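Local coordinates for extracellular ligand-binding receptor (Verminephrobacter eiseniae, PDB 4M88), which probably binds amino acids outside the cytoplasm as the solute-binding component of an ABC transporter, at residues Gln193-Gly198 against Ala221-Pro226; Ala213-Leu218 against Lys240-Ala245; Lys306-Gly309 against Ala313-Ala316. All blocks are in the same frame, centred on the assembly; numbering follows the deposited sequence.

Interaction 1: Gln193-Gly198 against Ala221-Pro226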
loop_
_atom_site.group_PDB
_atom_site.type_symbol
_atom_site.label_atom_id
_atom_site.label_comp_id
_atom_site.label_asym_id
_atom_site.label_seq_id
_atom_site.Cartn_x
_atom_site.Cartn_y
_atom_site.Cartn_z
ATOM N N GLN A 193 -3.224 -0.750 28.114
ATOM C CA GLN A 193 -4.689 -0.734 28.071
ATOM C C GLN A 193 -5.219 -1.947 27.318
ATOM O O GLN A 193 -6.140 -2.618 27.779
ATOM C CB GLN A 193 -5.210 0.554 27.420
ATOM C CG GLN A 193 -6.708 0.523 27.052
ATOM C CD GLN A 193 -7.642 0.873 28.213
ATOM O OE1 GLN A 193 -7.202 1.080 29.343
ATOM N NE2 GLN A 193 -8.943 0.939 27.930
ATOM N N ILE A 194 -4.627 -2.232 26.160
ATOM C CA ILE A 194 -5.067 -3.374 25.356
ATOM C C ILE A 194 -4.857 -4.684 26.107
ATOM O O ILE A 194 -5.701 -5.579 26.068
ATOM C CB ILE A 194 -4.381 -3.383 23.983
ATOM C CG1 ILE A 194 -4.936 -2.224 23.151
ATOM C CG2 ILE A 194 -4.588 -4.731 23.258
ATOM C CD1 ILE A 194 -4.204 -1.964 21.877
ATOM N N ALA A 195 -3.751 -4.779 26.830
ATOM C CA ALA A 195 -3.447 -5.982 27.598
ATOM C C ALA A 195 -4.501 -6.272 28.659
ATOM O O ALA A 195 -4.676 -7.417 29.074
ATOM C CB ALA A 195 -2.076 -5.867 28.237
ATOM N N ALA A 196 -5.199 -5.232 29.099
ATOM C CA ALA A 196 -6.192 -5.371 30.153
ATOM C C ALA A 196 -7.576 -5.791 29.646
ATOM O O ALA A 196 -8.471 -6.039 30.449
ATOM C CB ALA A 196 -6.293 -4.081 30.949
ATOM N N LEU A 197 -7.743 -5.885 28.328
ATOM C CA LEU A 197 -9.074 -6.061 27.729
ATOM C C LEU A 197 -9.566 -7.500 27.576
ATOM O O LEU A 197 -10.764 -7.728 27.423
ATOM C CB LEU A 197 -9.133 -5.373 26.364
ATOM C CG LEU A 197 -8.870 -3.875 26.415
ATOM C CD1 LEU A 197 -9.077 -3.238 25.055
ATOM C CD2 LEU A 197 -9.778 -3.256 27.439
ATOM N N GLY A 198 -8.657 -8.467 27.592
ATOM C CA GLY A 198 -9.056 -9.848 27.364
ATOM C C GLY A 198 -9.545 -10.079 25.944
ATOM O O GLY A 198 -10.410 -10.928 25.698
ATOM N N ALA A 221 4.089 -5.749 26.245
ATOM C CA ALA A 221 3.026 -5.715 27.248
ATOM C C ALA A 221 2.423 -7.102 27.463
ATOM O O ALA A 221 1.383 -7.233 28.103
ATOM C CB ALA A 221 1.948 -4.714 26.865
ATOM N N ASP A 222 3.100 -8.124 26.938
ATOM C CA ASP A 222 2.691 -9.528 27.064
ATOM C C ASP A 222 1.359 -9.804 26.374
ATOM O O ASP A 222 0.581 -10.654 26.821
ATOM C CB ASP A 222 2.644 -9.975 28.534
ATOM C CG ASP A 222 4.017 -9.941 29.209
ATOM O OD1 ASP A 222 5.034 -10.161 28.517
ATOM O OD2 ASP A 222 4.072 -9.704 30.438
ATOM N N VAL A 223 1.088 -9.080 25.295
ATOM C CA VAL A 223 -0.045 -9.426 24.451
ATOM C C VAL A 223 0.475 -10.483 23.486
ATOM O O VAL A 223 1.154 -10.161 22.509
ATOM C CB VAL A 223 -0.599 -8.208 23.700
ATOM C CG1 VAL A 223 -1.732 -8.624 22.762
ATOM C CG2 VAL A 223 -1.110 -7.191 24.694
ATOM N N THR A 224 0.190 -11.746 23.797
ATOM C CA THR A 224 0.687 -12.873 23.018
ATOM C C THR A 224 -0.332 -13.332 21.973
ATOM O O THR A 224 -0.056 -14.237 21.181
ATOM C CB THR A 224 1.010 -14.049 23.938
ATOM O OG1 THR A 224 -0.153 -14.368 24.708
ATOM C CG2 THR A 224 2.131 -13.672 24.894
ATOM N N GLN A 225 -1.506 -12.704 21.989
ATOM C CA GLN A 225 -2.596 -13.028 21.060
ATOM C C GLN A 225 -2.198 -12.718 19.622
ATOM O O GLN A 225 -1.280 -11.912 19.393
ATOM C CB GLN A 225 -3.851 -12.223 21.424
ATOM C CG GLN A 225 -4.581 -12.751 22.661
ATOM C CD GLN A 225 -3.838 -12.457 23.950
ATOM O OE1 GLN A 225 -3.063 -11.500 24.031
ATOM N NE2 GLN A 225 -4.069 -13.284 24.969
ATOM N N PRO A 226 -2.884 -13.345 18.641
ATOM C CA PRO A 226 -2.655 -12.996 17.232
ATOM C C PRO A 226 -2.827 -11.504 17.003
ATOM O O PRO A 226 -3.754 -10.896 17.551
ATOM C CB PRO A 226 -3.771 -13.760 16.505
ATOM C CG PRO A 226 -3.985 -14.962 17.360
ATOM C CD PRO A 226 -3.842 -14.464 18.773
#

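Interaction 2: Ala213-Leu218 against Lys240-Ala245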
loop_
_atom_site.group_PDB
_atom_site.type_symbol
_atom_site.label_atom_id
_atom_site.label_comp_id
_atom_site.label_asym_id
_atom_site.label_seq_id
_atom_site.Cartn_x
_atom_site.Cartn_y
_atom_site.Cartn_z
ATOM N N ALA A 213 6.219 -0.331 15.575
ATOM C CA ALA A 213 6.327 0.097 16.965
ATOM C C ALA A 213 5.178 -0.449 17.801
ATOM O O ALA A 213 5.377 -0.801 18.965
ATOM C CB ALA A 213 6.369 1.603 17.058
ATOM N N GLY A 214 3.978 -0.522 17.208
ATOM C CA GLY A 214 2.807 -1.002 17.920
ATOM C C GLY A 214 2.902 -2.484 18.219
ATOM O O GLY A 214 2.546 -2.934 19.309
ATOM N N ILE A 215 3.383 -3.248 17.252
ATOM C CA ILE A 215 3.605 -4.668 17.485
ATOM C C ILE A 215 4.595 -4.860 18.626
ATOM O O ILE A 215 4.360 -5.663 19.528
ATOM C CB ILE A 215 4.116 -5.376 16.223
ATOM C CG1 ILE A 215 3.037 -5.371 15.140
ATOM C CG2 ILE A 215 4.529 -6.808 16.550
ATOM C CD1 ILE A 215 3.520 -5.889 13.780
ATOM N N ALA A 216 5.700 -4.125 18.599
ATOM C CA ALA A 216 6.723 -4.306 19.623
ATOM C C ALA A 216 6.167 -3.954 20.993
ATOM O O ALA A 216 6.444 -4.645 21.974
ATOM C CB ALA A 216 7.946 -3.479 19.314
ATOM N N ALA A 217 5.381 -2.882 21.056
ATOM C CA ALA A 217 4.797 -2.446 22.319
ATOM C C ALA A 217 3.813 -3.479 22.858
ATOM O O ALA A 217 3.791 -3.762 24.065
ATOM C CB ALA A 217 4.119 -1.100 22.150
ATOM N N LEU A 218 2.989 -4.029 21.969
ATOM C CA LEU A 218 2.050 -5.073 22.365
ATOM C C LEU A 218 2.776 -6.317 22.903
ATOM O O LEU A 218 2.425 -6.821 23.969
ATOM C CB LEU A 218 1.101 -5.425 21.214
ATOM C CG LEU A 218 0.052 -4.368 20.857
ATOM C CD1 LEU A 218 -0.597 -4.679 19.514
ATOM C CD2 LEU A 218 -1.022 -4.250 21.957
ATOM N N LYS A 240 12.960 -8.149 12.443
ATOM C CA LYS A 240 14.097 -7.302 12.792
ATOM C C LYS A 240 13.944 -6.755 14.212
ATOM O O LYS A 240 14.911 -6.701 14.981
ATOM C CB LYS A 240 14.209 -6.139 11.788
ATOM C CG LYS A 240 15.529 -5.391 11.857
ATOM C CD LYS A 240 16.658 -6.299 11.395
ATOM C CE LYS A 240 18.009 -5.869 11.944
ATOM N NZ LYS A 240 19.032 -6.938 11.750
ATOM N N VAL A 241 12.717 -6.380 14.566
ATOM C CA VAL A 241 12.463 -5.726 15.847
ATOM C C VAL A 241 12.139 -6.701 16.986
ATOM O O VAL A 241 12.784 -6.656 18.035
ATOM C CB VAL A 241 11.368 -4.640 15.720
ATOM C CG1 VAL A 241 11.164 -3.937 17.057
ATOM C CG2 VAL A 241 11.758 -3.628 14.652
ATOM N N VAL A 242 11.162 -7.589 16.780
ATOM C CA VAL A 242 10.728 -8.484 17.861
ATOM C C VAL A 242 11.189 -9.940 17.720
ATOM O O VAL A 242 10.865 -10.779 18.564
ATOM C CB VAL A 242 9.186 -8.462 18.047
ATOM C CG1 VAL A 242 8.710 -7.069 18.453
ATOM C CG2 VAL A 242 8.472 -8.914 16.775
ATOM N N GLY A 243 11.929 -10.246 16.660
ATOM C CA GLY A 243 12.442 -11.592 16.482
ATOM C C GLY A 243 11.373 -12.527 15.951
ATOM O O GLY A 243 10.210 -12.149 15.803
ATOM N N VAL A 244 11.770 -13.751 15.635
ATOM C CA VAL A 244 10.813 -14.750 15.175
ATOM C C VAL A 244 9.800 -15.020 16.283
ATOM O O VAL A 244 8.604 -15.181 16.019
ATOM C CB VAL A 244 11.544 -16.039 14.747
ATOM C CG1 VAL A 244 10.561 -17.164 14.485
ATOM C CG2 VAL A 244 12.366 -15.752 13.507
ATOM N N ALA A 245 10.286 -15.040 17.520
ATOM C CA ALA A 245 9.440 -15.202 18.703
ATOM C C ALA A 245 8.267 -14.231 18.755
ATOM O O ALA A 245 7.142 -14.634 19.027
ATOM C CB ALA A 245 10.276 -15.070 19.973
#

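Interaction 3: Lys306-Gly309 against Ala313-Ala316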
loop_
_atom_site.group_PDB
_atom_site.type_symbol
_atom_site.label_atom_id
_atom_site.label_comp_id
_atom_site.label_asym_id
_atom_site.label_seq_id
_atom_site.Cartn_x
_atom_site.Cartn_y
_atom_site.Cartn_z
ATOM N N LYS A 306 -5.592 -0.515 -27.743
ATOM C CA LYS A 306 -6.576 0.572 -27.783
ATOM C C LYS A 306 -5.946 1.959 -27.684
ATOM O O LYS A 306 -6.487 2.938 -28.209
ATOM C CB LYS A 306 -7.615 0.399 -26.671
ATOM C CG LYS A 306 -8.600 -0.717 -26.955
ATOM C CD LYS A 306 -9.422 -1.090 -25.733
ATOM C CE LYS A 306 -10.268 -2.331 -26.023
ATOM N NZ LYS A 306 -11.101 -2.755 -24.860
ATOM N N ASN A 307 -4.806 2.044 -27.009
ATOM C CA ASN A 307 -4.163 3.332 -26.793
ATOM C C ASN A 307 -3.662 3.941 -28.095
ATOM O O ASN A 307 -3.129 3.238 -28.951
ATOM C CB ASN A 307 -3.010 3.195 -25.812
ATOM C CG ASN A 307 -2.436 4.533 -25.417
ATOM O OD1 ASN A 307 -3.163 5.414 -24.953
ATOM N ND2 ASN A 307 -1.127 4.699 -25.591
ATOM N N THR A 308 -3.829 5.250 -28.243
ATOM C CA THR A 308 -3.495 5.893 -29.507
ATOM C C THR A 308 -2.438 6.989 -29.385
ATOM O O THR A 308 -2.074 7.614 -30.381
ATOM C CB THR A 308 -4.754 6.459 -30.215
ATOM O OG1 THR A 308 -5.404 7.403 -29.358
ATOM C CG2 THR A 308 -5.730 5.336 -30.562
ATOM N N GLY A 309 -1.937 7.215 -28.175
ATOM C CA GLY A 309 -0.938 8.252 -27.980
ATOM C C GLY A 309 -0.236 8.259 -26.635
ATOM O O GLY A 309 -0.478 7.406 -25.772
ATOM N N ALA A 313 -4.059 12.422 -21.188
ATOM C CA ALA A 313 -5.416 12.146 -21.661
ATOM C C ALA A 313 -5.519 10.757 -22.308
ATOM O O ALA A 313 -6.478 10.023 -22.052
ATOM C CB ALA A 313 -5.877 13.219 -22.614
ATOM N N ASN A 314 -4.552 10.396 -23.148
ATOM C CA ASN A 314 -4.525 9.040 -23.706
ATOM C C ASN A 314 -4.470 7.974 -22.620
ATOM O O ASN A 314 -5.183 6.960 -22.676
ATOM C CB ASN A 314 -3.320 8.832 -24.628
ATOM C CG ASN A 314 -3.407 9.637 -25.898
ATOM O OD1 ASN A 314 -2.575 10.517 -26.144
ATOM N ND2 ASN A 314 -4.400 9.333 -26.726
ATOM N N LEU A 315 -3.592 8.184 -21.642
ATOM C CA LEU A 315 -3.424 7.212 -20.575
ATOM C C LEU A 315 -4.721 7.042 -19.783
ATOM O O LEU A 315 -5.191 5.923 -19.580
ATOM C CB LEU A 315 -2.259 7.617 -19.656
ATOM C CG LEU A 315 -2.041 6.749 -18.414
ATOM C CD1 LEU A 315 -1.894 5.287 -18.793
ATOM C CD2 LEU A 315 -0.793 7.212 -17.704
ATOM N N ALA A 316 -5.321 8.150 -19.361
ATOM C CA ALA A 316 -6.578 8.087 -18.616
ATOM C C ALA A 316 -7.691 7.423 -19.427
ATOM O O ALA A 316 -8.464 6.629 -18.891
ATOM C CB ALA A 316 -7.014 9.484 -18.190
HETATM O O HOH W 1 -5.713 6.507 -26.012
#

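Interaction 1: Gln193-Gly198 against Ala221-Pro226
Ala195 and Val223 bring the two backbones closest, their CA atoms 5.8 Å apart, where the last turn of helix 184-195 passes the loop 221-226; no hydrogen bond crosses. The same two residues carry most of the contact. The CB of Ala195 points at the loop and meets two things: the carbonyl O of Ala221 at 3.7 Å and the CG2 methyl of Val223 at 3.9 Å. That valine has CG1 anti to the backbone N (chi1 177°), which turns CG2 away from its own carbonyl carbon and out toward the alanine. The loop starts with a Schellman motif closing helix 208-220. Asp222, with positive phi, is the C' residue; its N bonds back to Arg219 O, and Val223 N to Leu218 O. Helices 184-195 and 208-220 each lead into a parallel strand, 201-205 and 227-229, in the alternating beta-alpha pattern of the periplasmic binding protein fold, and the contact joins the C-terminal end of one to the residues just after the other. Deeper in, Ile194 CG2 lies 4.5 Å from Val223 CG2, a looser touch; both side chains also rest on Val202 and Leu218. Arg219 NH1 bonds to the carbonyl oxygens of both Val223 and Gln225.

Interaction 2: Ala213-Leu218 against Lys240-Ala245
Ile215 is the first residue along segment 213-218 of helix 208-220 to meet the other helix, its CG2 branch standing 4.5 Å from Val242 CG2. This is a marginal touch between methyls; the isoleucine also packs on Leu227 and Val229 of the strand, and on Ile238 one turn earlier on helix 235-247. Ala216 comes next and carries the contact. Val242 CG1 rests against Ala216, 3.6 Å from its CA and 3.8 Å from its CB. The first torsion of Val242 (chi1 -63°) sets CG1 anti to its own carbonyl carbon, aimed at the alanine. Val241 CG1 reaches Ala216 CB at 4.0 Å, so methyls of two consecutive valines meet the one alanine CB from the same side. The axes of the two segments pass 9.7 Å apart at 49°. These are successive helices of the alternating beta-alpha layout, with strand 227-229 between them in the chain, and the contact is wholly apolar. Past Ala216, the next two residues turn to different neighbours: Ala217 rests on Leu187 and Ala191 of helix 184-195, Leu218 on Val202, Val204 and Leu227. Helix 235-247 kinks just past Val242: Gly243 has positive phi, and the N atoms of Val244 and Ala245 have no bond to the turn before.

Interaction 3: Lys306-Gly309 against Ala313-Ala316
Asn314 lays its amide against the backbone of Gly309, where, in this periplasmic binding protein of the leucine-binding family, the loop ahead of helix 312-321 folds back over the N-terminal turn of that same helix. The Asn314 CG atom stands 3.5 Å from Gly309 CA, and OD1 is 3.3 Å from Gly309 C; with no side chain on Gly309, nothing gets in the way, whereas a beta carbon there would run into OD1. That oxygen is bound by Ser311 OG. With CG anti to its own carbonyl carbon (chi1 -68°), Asn314 leans away from the helix toward the loop, and its amide plane stands nearly upright on that of Asn307, 85° apart. No direct hydrogen bond links the segments. Instead a water joins them, accepting from Asn314 ND2 at 3.2 Å and from Thr308 N, and donating to Asn307 OD1 at 3.0 Å. Replacing Asn314 with alanine is likely to leave the water without its donor on the helix and Ser311 OG without this partner, and to open a gap beside Gly309. Asn307 is itself fixed by bonds to Leu302 O and Thr318 OG1, and its ND2 donates to Gly309 O at 2.8 Å, tilted 22° from that carbonyl's plane.

Overall arrangement
Interactions 1 and 2 belong to the same domain and share helix 208-220: its body packs against helix 235-247 in interaction 2, and the loop that follows it meets helix 184-195 in interaction 1. They touch directly, through Ile194 CG2 against Leu218 CD2 and through the Schellman bond to Leu218 O. Both are held by methyl packing, with no hydrogen bond across; in each, an alanine CB meets one or two valine methyls. All three contacts are partly buried, mixing buried and exposed residues, and the two apolar ones have their isoleucines inward. Interaction 3 lies on the other side of the chain's centre, its centre about 52 Å from that of interaction 1 and 46 Å from that of interaction 2, and joins loop and helix through amides and a water.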